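Local coordinates for protein putative nitroreductase (Thermotoga maritima, PDB 1VKW) that is a putative nitroreductase, probably an oxidoreductase of the FMN-dependent nitroreductase clan, whose own substrate is not established, at residues L53-N58 against G81-Q86; I153-A158 against L187-L192; H73-V78 against I204-E209. All coordinates share one frame; numbering follows the deposited sequence.

Overall arrangement
Contacts 1 and 2 are buried, with centres about 10 Å and 5 Å from the centre of the chain, whereas contact 3 is a surface contact about 16 Å out. Helix 74-93 serves both contact 1, through 81-86, and contact 3, through its first turn; helix 180-198 carries one side of contact 2, and strand 203-207, next along the chain, one side of contact 3. The chemistry differs from contact to contact: a shared amide oxygen in contact 1, an imidazole face against an alanine methyl in contact 2, a salt bridge across contact 3 at the surface. Contacts 1 and 2 meet directly, E85 OE2 lying 2.6 Å from H189 NE2, a probable hydrogen bond.

Contact 1: residues L53-N58 against G81-Q86; sequences LDWKIN and GFQGEQ
The chain leading into edge strand 56-58 passes beside helix 74-93, with L53 and Q83 CA atoms 7.8 Å apart and W55 and G84 CA atoms 8.8 Å apart. The fold is alpha+beta, consistent with the FMN-dependent nitroreductase clan: strand 56-58 pairs with 64-67 at one side of a four-stranded antiparallel sheet, and the segment leading into it packs on the helix at Q83 and G84. Q83 makes both hydrogen bonds of the contact. With its CG anti to the carbonyl carbon (chi1 -71°) and the chain extended beyond it, the amide reaches out from the helix to the 53-58 segment, where OE1 accepts two bonds. The backbone N of L53 approaches at 2.9 Å, in the carbonyl plane on a lone pair, with a nearly straight N-H...O angle of 167°. The indole NE1 of W55 comes to OE1 at 3.1 Å, tilted from that carbonyl plane, while OE1 itself sits at the ring edge, near the indole plane. The two donors thus fix the rotation of the amide, and NE2 is held as well, by E79 and the carbonyl of K51. Ring and amide planes stand 65° apart, so the two groups do not stack. Farther along the indole, CZ2 packs against the Q83 CB and CH2 lies 3.8 Å from the CA of G84, where a beta carbon would come tightly against CH2.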
loop_
_atom_site.group_PDB
_atom_site.type_symbol
_atom_site.label_atom_id
_atom_site.label_comp_id
_atom_site.label_asym_id
_atom_site.label_seq_id
_atom_site.Cartn_x
_atom_site.Cartn_y
_atom_site.Cartn_z
ATOM N N LEU A 53 -14.405 0.892 1.013
ATOM C CA LEU A 53 -14.612 1.101 2.446
ATOM C C LEU A 53 -14.922 2.555 2.762
ATOM O O LEU A 53 -14.802 3.424 1.903
ATOM C CB LEU A 53 -13.393 0.626 3.237
ATOM C CG LEU A 53 -13.101 -0.871 3.097
ATOM C CD1 LEU A 53 -11.957 -1.240 4.012
ATOM C CD2 LEU A 53 -14.326 -1.734 3.398
ATOM N N ASP A 54 -15.346 2.798 4.000
ATOM C CA ASP A 54 -15.709 4.131 4.465
ATOM C C ASP A 54 -14.534 4.733 5.232
ATOM O O ASP A 54 -14.461 4.650 6.460
ATOM C CB ASP A 54 -16.962 4.046 5.345
ATOM C CG ASP A 54 -17.539 5.401 5.680
ATOM O OD1 ASP A 54 -16.988 6.423 5.217
ATOM O OD2 ASP A 54 -18.551 5.538 6.402
ATOM N N TRP A 55 -13.610 5.343 4.496
ATOM C CA TRP A 55 -12.385 5.854 5.099
ATOM C C TRP A 55 -12.619 7.153 5.869
ATOM O O TRP A 55 -13.360 8.045 5.430
ATOM C CB TRP A 55 -11.276 6.006 4.054
ATOM C CG TRP A 55 -10.824 4.677 3.562
ATOM C CD1 TRP A 55 -11.204 4.056 2.414
ATOM C CD2 TRP A 55 -9.945 3.772 4.238
ATOM N NE1 TRP A 55 -10.590 2.829 2.315
ATOM C CE2 TRP A 55 -9.815 2.627 3.426
ATOM C CE3 TRP A 55 -9.240 3.816 5.450
ATOM C CZ2 TRP A 55 -9.011 1.536 3.782
ATOM C CZ3 TRP A 55 -8.433 2.734 5.799
ATOM C CH2 TRP A 55 -8.331 1.609 4.968
ATOM N N LYS A 56 -11.990 7.212 7.039
ATOM C CA LYS A 56 -12.116 8.324 7.966
ATOM C C LYS A 56 -10.724 8.855 8.257
ATOM O O LYS A 56 -9.758 8.081 8.313
ATOM C CB LYS A 56 -12.767 7.853 9.263
ATOM C CG LYS A 56 -14.161 7.257 9.093
ATOM C CD LYS A 56 -15.131 8.253 8.467
ATOM C CE LYS A 56 -16.571 7.976 8.883
ATOM N NZ LYS A 56 -16.974 6.561 8.652
ATOM N N ILE A 57 -10.631 10.172 8.430
ATOM C CA ILE A 57 -9.359 10.849 8.668
ATOM C C ILE A 57 -9.472 11.662 9.952
ATOM O O ILE A 57 -10.324 12.545 10.051
ATOM C CB ILE A 57 -8.983 11.780 7.471
ATOM C CG1 ILE A 57 -9.160 11.072 6.116
ATOM C CG2 ILE A 57 -7.542 12.262 7.595
ATOM C CD1 ILE A 57 -10.494 11.353 5.431
ATOM N N ASN A 58 -8.631 11.346 10.937
ATOM C CA ASN A 58 -8.586 12.101 12.186
ATOM C C ASN A 58 -7.344 12.988 12.236
ATOM O O ASN A 58 -6.218 12.487 12.257
ATOM C CB ASN A 58 -8.611 11.165 13.401
ATOM C CG ASN A 58 -8.770 11.919 14.724
ATOM O OD1 ASN A 58 -8.128 11.587 15.721
ATOM N ND2 ASN A 58 -9.629 12.936 14.734
ATOM N N GLY A 81 -6.488 -3.857 3.524
ATOM C CA GLY A 81 -5.089 -3.758 3.119
ATOM C C GLY A 81 -4.907 -3.160 1.736
ATOM O O GLY A 81 -4.056 -2.303 1.536
ATOM N N PHE A 82 -5.738 -3.593 0.792
ATOM C CA PHE A 82 -5.648 -3.159 -0.607
ATOM C C PHE A 82 -5.911 -1.654 -0.759
ATOM O O PHE A 82 -5.117 -0.928 -1.366
ATOM C CB PHE A 82 -6.631 -3.978 -1.452
ATOM C CG PHE A 82 -6.508 -3.748 -2.938
ATOM C CD1 PHE A 82 -5.395 -4.216 -3.640
ATOM C CD2 PHE A 82 -7.502 -3.072 -3.637
ATOM C CE1 PHE A 82 -5.279 -4.011 -5.019
ATOM C CE2 PHE A 82 -7.387 -2.855 -5.011
ATOM C CZ PHE A 82 -6.270 -3.326 -5.704
ATOM N N GLN A 83 -7.008 -1.184 -0.175
ATOM C CA GLN A 83 -7.352 0.232 -0.243
ATOM C C GLN A 83 -6.449 1.071 0.643
ATOM O O GLN A 83 -6.051 2.168 0.259
ATOM C CB GLN A 83 -8.823 0.449 0.119
ATOM C CG GLN A 83 -9.769 -0.067 -0.943
ATOM C CD GLN A 83 -11.225 -0.012 -0.521
ATOM O OE1 GLN A 83 -11.656 0.929 0.143
ATOM N NE2 GLN A 83 -11.987 -1.025 -0.909
ATOM N N GLY A 84 -6.142 0.550 1.827
ATOM C CA GLY A 84 -5.294 1.229 2.799
ATOM C C GLY A 84 -3.888 1.515 2.289
ATOM O O GLY A 84 -3.354 2.601 2.509
ATOM N N GLU A 85 -3.286 0.555 1.596
ATOM C CA GLU A 85 -1.955 0.778 1.050
ATOM C C GLU A 85 -1.980 1.765 -0.125
ATOM O O GLU A 85 -1.017 2.501 -0.316
ATOM C CB GLU A 85 -1.268 -0.542 0.700
ATOM C CG GLU A 85 0.198 -0.413 0.282
ATOM C CD GLU A 85 1.155 0.054 1.372
ATOM O OE1 GLU A 85 0.724 0.304 2.515
ATOM O OE2 GLU A 85 2.372 0.164 1.086
ATOM N N GLN A 86 -3.080 1.822 -0.884
ATOM C CA GLN A 86 -3.232 2.861 -1.902
ATOM C C GLN A 86 -3.147 4.253 -1.276
ATOM O O GLN A 86 -2.494 5.156 -1.816
ATOM C CB GLN A 86 -4.548 2.689 -2.671
ATOM C CG GLN A 86 -4.482 1.561 -3.702
ATOM C CD GLN A 86 -5.811 1.317 -4.367
ATOM O OE1 GLN A 86 -6.215 2.079 -5.245
ATOM N NE2 GLN A 86 -6.511 0.267 -3.939
#

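Contact 2: residues I153-A158 against L187-L192; sequences ILAPSA and LSHAYL
The loop 153-158, which follows helix 143-153, comes nearest to helix 180-198 where the CA atoms of A155 and H189 lie 6.9 Å apart, with the H189 imidazole lying between them. The CB of A155 stands 3.8 Å from the centroid of the H189 ring and only 11° off the ring normal, which defines a CH-pi contact over the face. The backbone joins in: CE1 of H189 is 3.4 Å from the CA of A155. P156 meets the same ring obliquely, its CD 4.1 Å from NE2, and the carbonyl carbon of L154 approaches CE1 from another oblique direction. H189 has its CG anti to the carbonyl carbon (chi1 -71°), which carries the ring off the helix toward A155. Its rotation is then fixed from both nitrogens, since ND1 bonds to the carbonyl of M151 and NE2 to the carboxylate of E85; each nitrogen of the buried imidazole therefore has a hydrogen-bond partner. A leucine in place of H189 would probably leave the M151 carbonyl and the E85 carboxylate without these bonds and take the flat ring face from under the A155 methyl. The loop is tied down by other groups too, R22 and R127 both bonding to the carbonyl of L154, and a sulfate, probably from the crystallisation liquor, lies about 4 Å from the P156 side chain. In the fold, the contact joins the loop between helix 143-153 and strand 165-168 to helix 180-198, with I19 of helix 15-21 touching H189 and helix 74-93 reaching both P156 and S188 through E85.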
loop_
_atom_site.group_PDB
_atom_site.type_symbol
_atom_site.label_atom_id
_atom_site.label_comp_id
_atom_site.label_asym_id
_atom_site.label_seq_id
_atom_site.Cartn_x
_atom_site.Cartn_y
_atom_site.Cartn_z
ATOM N N ILE A 153 7.552 -6.898 -2.784
ATOM C CA ILE A 153 8.329 -7.278 -1.578
ATOM C C ILE A 153 8.639 -6.090 -0.672
ATOM O O ILE A 153 8.832 -6.263 0.524
ATOM C CB ILE A 153 9.690 -7.980 -1.970
ATOM C CG1 ILE A 153 9.454 -9.295 -2.719
ATOM C CG2 ILE A 153 10.585 -8.217 -0.735
ATOM C CD1 ILE A 153 8.263 -10.047 -2.268
ATOM N N LEU A 154 8.697 -4.890 -1.238
ATOM C CA LEU A 154 8.913 -3.693 -0.426
ATOM C C LEU A 154 7.665 -3.267 0.355
ATOM O O LEU A 154 7.719 -2.307 1.112
ATOM C CB LEU A 154 9.441 -2.535 -1.288
ATOM C CG LEU A 154 10.792 -2.834 -1.964
ATOM C CD1 LEU A 154 11.171 -1.769 -2.958
ATOM C CD2 LEU A 154 11.914 -3.037 -0.937
ATOM N N ALA A 155 6.550 -3.973 0.179
ATOM C CA ALA A 155 5.329 -3.674 0.925
ATOM C C ALA A 155 5.581 -3.833 2.412
ATOM O O ALA A 155 6.429 -4.636 2.809
ATOM C CB ALA A 155 4.187 -4.610 0.493
ATOM N N PRO A 156 4.858 -3.077 3.237
ATOM C CA PRO A 156 4.927 -3.275 4.667
ATOM C C PRO A 156 4.079 -4.482 5.037
ATOM O O PRO A 156 3.222 -4.917 4.256
ATOM C CB PRO A 156 4.323 -1.988 5.232
ATOM C CG PRO A 156 3.317 -1.579 4.199
ATOM C CD PRO A 156 3.927 -1.991 2.882
ATOM N N SER A 157 4.354 -5.032 6.210
ATOM C CA SER A 157 3.559 -6.123 6.757
ATOM C C SER A 157 3.629 -6.038 8.272
ATOM O O SER A 157 4.641 -5.590 8.818
ATOM C CB SER A 157 4.074 -7.474 6.255
ATOM O OG SER A 157 5.449 -7.679 6.563
ATOM N N ALA A 158 2.547 -6.450 8.936
ATOM C CA ALA A 158 2.512 -6.563 10.383
ATOM C C ALA A 158 3.755 -7.275 10.908
ATOM O O ALA A 158 4.052 -8.401 10.490
ATOM C CB ALA A 158 1.262 -7.311 10.815
ATOM N N LEU A 187 -0.830 -6.877 -2.624
ATOM C CA LEU A 187 -1.607 -6.904 -3.865
ATOM C C LEU A 187 -1.751 -5.509 -4.461
ATOM O O LEU A 187 -1.732 -5.358 -5.688
ATOM C CB LEU A 187 -2.985 -7.524 -3.620
ATOM C CG LEU A 187 -3.892 -7.814 -4.812
ATOM C CD1 LEU A 187 -3.344 -8.948 -5.643
ATOM C CD2 LEU A 187 -5.297 -8.134 -4.302
ATOM N N SER A 188 -1.872 -4.499 -3.597
ATOM C CA SER A 188 -1.916 -3.101 -4.040
ATOM C C SER A 188 -0.644 -2.698 -4.773
ATOM O O SER A 188 -0.712 -2.022 -5.805
ATOM C CB SER A 188 -2.190 -2.140 -2.872
ATOM O OG SER A 188 -1.036 -1.921 -2.071
ATOM N N HIS A 189 0.514 -3.114 -4.263
ATOM C CA HIS A 189 1.788 -2.835 -4.938
ATOM C C HIS A 189 1.879 -3.498 -6.298
ATOM O O HIS A 189 2.349 -2.892 -7.257
ATOM C CB HIS A 189 2.987 -3.268 -4.076
ATOM C CG HIS A 189 3.213 -2.407 -2.872
ATOM N ND1 HIS A 189 4.475 -2.068 -2.425
ATOM C CD2 HIS A 189 2.342 -1.812 -2.024
ATOM C CE1 HIS A 189 4.365 -1.307 -1.348
ATOM N NE2 HIS A 189 3.084 -1.143 -1.078
ATOM N N ALA A 190 1.456 -4.760 -6.382
ATOM C CA ALA A 190 1.514 -5.494 -7.637
ATOM C C ALA A 190 0.546 -4.880 -8.649
ATOM O O ALA A 190 0.881 -4.677 -9.807
ATOM C CB ALA A 190 1.202 -6.939 -7.413
ATOM N N TYR A 191 -0.658 -4.576 -8.189
ATOM C CA TYR A 191 -1.664 -3.941 -9.028
ATOM C C TYR A 191 -1.199 -2.588 -9.587
ATOM O O TYR A 191 -1.252 -2.348 -10.787
ATOM C CB TYR A 191 -2.969 -3.779 -8.249
ATOM C CG TYR A 191 -3.938 -2.886 -8.963
ATOM C CD1 TYR A 191 -4.796 -3.391 -9.939
ATOM C CD2 TYR A 191 -3.981 -1.523 -8.684
ATOM C CE1 TYR A 191 -5.688 -2.554 -10.612
ATOM C CE2 TYR A 191 -4.856 -0.674 -9.357
ATOM C CZ TYR A 191 -5.706 -1.194 -10.316
ATOM O OH TYR A 191 -6.570 -0.341 -10.961
ATOM N N LEU A 192 -0.732 -1.711 -8.708
ATOM C CA LEU A 192 -0.307 -0.371 -9.112
ATOM C C LEU A 192 0.925 -0.366 -10.032
ATOM O O LEU A 192 1.000 0.432 -10.961
ATOM C CB LEU A 192 -0.082 0.511 -7.871
ATOM C CG LEU A 192 -1.337 0.874 -7.059
ATOM C CD1 LEU A 192 -0.962 1.533 -5.739
ATOM C CD2 LEU A 192 -2.294 1.765 -7.839
#

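Contact 3: residues H73-V78 against I204-E209; sequences HFDELV and IQKRGE
F74 and D75, in the N-terminal turn of helix 74-93, face strand 203-207 and the residues that follow it; within this chain that strand is outermost in the antiparallel sheet it shares with 211-215. The more closely packed part is F74: a chi1 of -164° swings its ring toward the 204-209 segment, and one face meets the carbonyl O of E209, which lies 3.8 Å above the plane, offset toward the rim. The ring also touches P180 and L183 of helix 180-198, and D210. The more open part is the pair D75 and K206. K206 is exposed and crosses D75 at about a right angle, its chain extended throughout, to bring NZ within 2.7 Å of OD1 in a salt bridge. The ammonium uses the syn lone pair of OD1, and a second, weak bond reaches OD2 at 3.1 Å. OD1 also bonds to the hydroxyl of Y212, so one oxygen links the helix to both strands. The bridge thus joins parts distant in sequence, though the exposure of K206 is likely to let solvent temper its strength, whereas F74 offers a ring face to a backbone carbonyl O without a hydrogen bond or charge pair.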
loop_
_atom_site.group_PDB
_atom_site.type_symbol
_atom_site.label_atom_id
_atom_site.label_comp_id
_atom_site.label_asym_id
_atom_site.label_seq_id
_atom_site.Cartn_x
_atom_site.Cartn_y
_atom_site.Cartn_z
ATOM N N HIS A 73 -13.347 -10.819 8.448
ATOM C CA HIS A 73 -13.516 -11.904 7.490
ATOM C C HIS A 73 -12.391 -11.732 6.481
ATOM O O HIS A 73 -11.940 -10.612 6.253
ATOM C CB HIS A 73 -14.875 -11.810 6.790
ATOM C CG HIS A 73 -16.032 -12.233 7.642
ATOM N ND1 HIS A 73 -17.021 -11.360 8.040
ATOM C CD2 HIS A 73 -16.361 -13.439 8.165
ATOM C CE1 HIS A 73 -17.910 -12.008 8.772
ATOM N NE2 HIS A 73 -17.534 -13.272 8.861
ATOM N N PHE A 74 -11.950 -12.827 5.871
ATOM C CA PHE A 74 -10.787 -12.778 4.990
ATOM C C PHE A 74 -10.886 -11.703 3.883
ATOM O O PHE A 74 -10.012 -10.817 3.778
ATOM C CB PHE A 74 -10.528 -14.160 4.376
ATOM C CG PHE A 74 -9.159 -14.298 3.761
ATOM C CD1 PHE A 74 -8.954 -13.997 2.422
ATOM C CD2 PHE A 74 -8.078 -14.729 4.527
ATOM C CE1 PHE A 74 -7.691 -14.124 1.849
ATOM C CE2 PHE A 74 -6.809 -14.858 3.961
ATOM C CZ PHE A 74 -6.617 -14.551 2.621
ATOM N N ASP A 75 -11.943 -11.768 3.072
ATOM C CA ASP A 75 -12.056 -10.882 1.892
ATOM C C ASP A 75 -12.131 -9.394 2.274
ATOM O O ASP A 75 -11.559 -8.535 1.591
ATOM C CB ASP A 75 -13.279 -11.268 1.038
ATOM C CG ASP A 75 -13.188 -12.687 0.482
ATOM O OD1 ASP A 75 -12.058 -13.204 0.336
ATOM O OD2 ASP A 75 -14.191 -13.365 0.163
ATOM N N GLU A 76 -12.829 -9.087 3.366
ATOM C CA GLU A 76 -12.980 -7.695 3.787
ATOM C C GLU A 76 -11.667 -7.132 4.310
ATOM O O GLU A 76 -11.399 -5.939 4.163
ATOM C CB GLU A 76 -14.069 -7.537 4.848
ATOM C CG GLU A 76 -15.491 -7.760 4.343
ATOM C CD GLU A 76 -16.024 -9.148 4.637
ATOM O OE1 GLU A 76 -15.553 -10.127 4.019
ATOM O OE2 GLU A 76 -16.932 -9.261 5.487
ATOM N N LEU A 77 -10.855 -7.981 4.932
ATOM C CA LEU A 77 -9.553 -7.545 5.429
ATOM C C LEU A 77 -8.528 -7.359 4.294
ATOM O O LEU A 77 -7.701 -6.454 4.357
ATOM C CB LEU A 77 -9.029 -8.507 6.492
ATOM C CG LEU A 77 -9.718 -8.392 7.855
ATOM C CD1 LEU A 77 -9.337 -9.570 8.721
ATOM C CD2 LEU A 77 -9.381 -7.080 8.550
ATOM N N VAL A 78 -8.583 -8.206 3.268
ATOM C CA VAL A 78 -7.784 -7.987 2.041
ATOM C C VAL A 78 -8.145 -6.619 1.448
ATOM O O VAL A 78 -7.261 -5.850 1.061
ATOM C CB VAL A 78 -7.983 -9.132 1.003
ATOM C CG1 VAL A 78 -7.342 -8.803 -0.331
ATOM C CG2 VAL A 78 -7.396 -10.414 1.513
ATOM N N ILE A 204 -8.189 -8.254 -10.957
ATOM C CA ILE A 204 -7.894 -8.949 -9.727
ATOM C C ILE A 204 -8.979 -9.972 -9.495
ATOM O O ILE A 204 -10.165 -9.626 -9.513
ATOM C CB ILE A 204 -7.883 -7.985 -8.534
ATOM C CG1 ILE A 204 -6.883 -6.850 -8.752
ATOM C CG2 ILE A 204 -7.561 -8.754 -7.239
ATOM C CD1 ILE A 204 -7.384 -5.519 -8.214
ATOM N N GLN A 205 -8.565 -11.213 -9.242
ATOM C CA GLN A 205 -9.487 -12.317 -9.020
ATOM C C GLN A 205 -9.066 -13.161 -7.828
ATOM O O GLN A 205 -7.904 -13.551 -7.721
ATOM C CB GLN A 205 -9.568 -13.186 -10.277
ATOM C CG GLN A 205 -10.188 -12.445 -11.442
ATOM C CD GLN A 205 -10.518 -13.343 -12.594
ATOM O OE1 GLN A 205 -9.915 -14.404 -12.751
ATOM N NE2 GLN A 205 -11.471 -12.925 -13.417
ATOM N N LYS A 206 -10.021 -13.448 -6.939
ATOM C CA LYS A 206 -9.772 -14.345 -5.818
ATOM C C LYS A 206 -9.714 -15.759 -6.355
ATOM O O LYS A 206 -10.527 -16.133 -7.192
ATOM C CB LYS A 206 -10.862 -14.248 -4.750
ATOM C CG LYS A 206 -10.512 -15.018 -3.488
ATOM C CD LYS A 206 -11.704 -15.244 -2.570
ATOM C CE LYS A 206 -11.216 -15.688 -1.181
ATOM N NZ LYS A 206 -12.316 -15.862 -0.205
ATOM N N ARG A 207 -8.738 -16.526 -5.876
ATOM C CA ARG A 207 -8.534 -17.918 -6.271
ATOM C C ARG A 207 -8.427 -18.777 -5.021
ATOM O O ARG A 207 -7.487 -18.625 -4.239
ATOM C CB ARG A 207 -7.253 -18.048 -7.077
ATOM C CG ARG A 207 -7.281 -17.301 -8.369
ATOM C CD ARG A 207 -8.322 -17.800 -9.370
ATOM N NE ARG A 207 -8.329 -16.934 -10.544
ATOM C CZ ARG A 207 -7.414 -16.965 -11.505
ATOM N NH1 ARG A 207 -6.406 -17.839 -11.467
ATOM N NH2 ARG A 207 -7.511 -16.112 -12.518
ATOM N N GLY A 208 -9.390 -19.672 -4.826
ATOM C CA GLY A 208 -9.400 -20.550 -3.655
ATOM C C GLY A 208 -9.547 -19.774 -2.358
ATOM O O GLY A 208 -10.248 -18.768 -2.312
ATOM N N GLU A 209 -8.862 -20.236 -1.312
ATOM C CA GLU A 209 -9.097 -19.754 0.056
ATOM C C GLU A 209 -8.248 -18.550 0.433
ATOM O O GLU A 209 -8.694 -17.705 1.204
ATOM C CB GLU A 209 -8.828 -20.877 1.077
ATOM C CG GLU A 209 -9.681 -22.128 0.885
ATOM C CD GLU A 209 -9.315 -23.255 1.844
ATOM O OE1 GLU A 209 -8.700 -22.981 2.906
ATOM O OE2 GLU A 209 -9.654 -24.424 1.538
#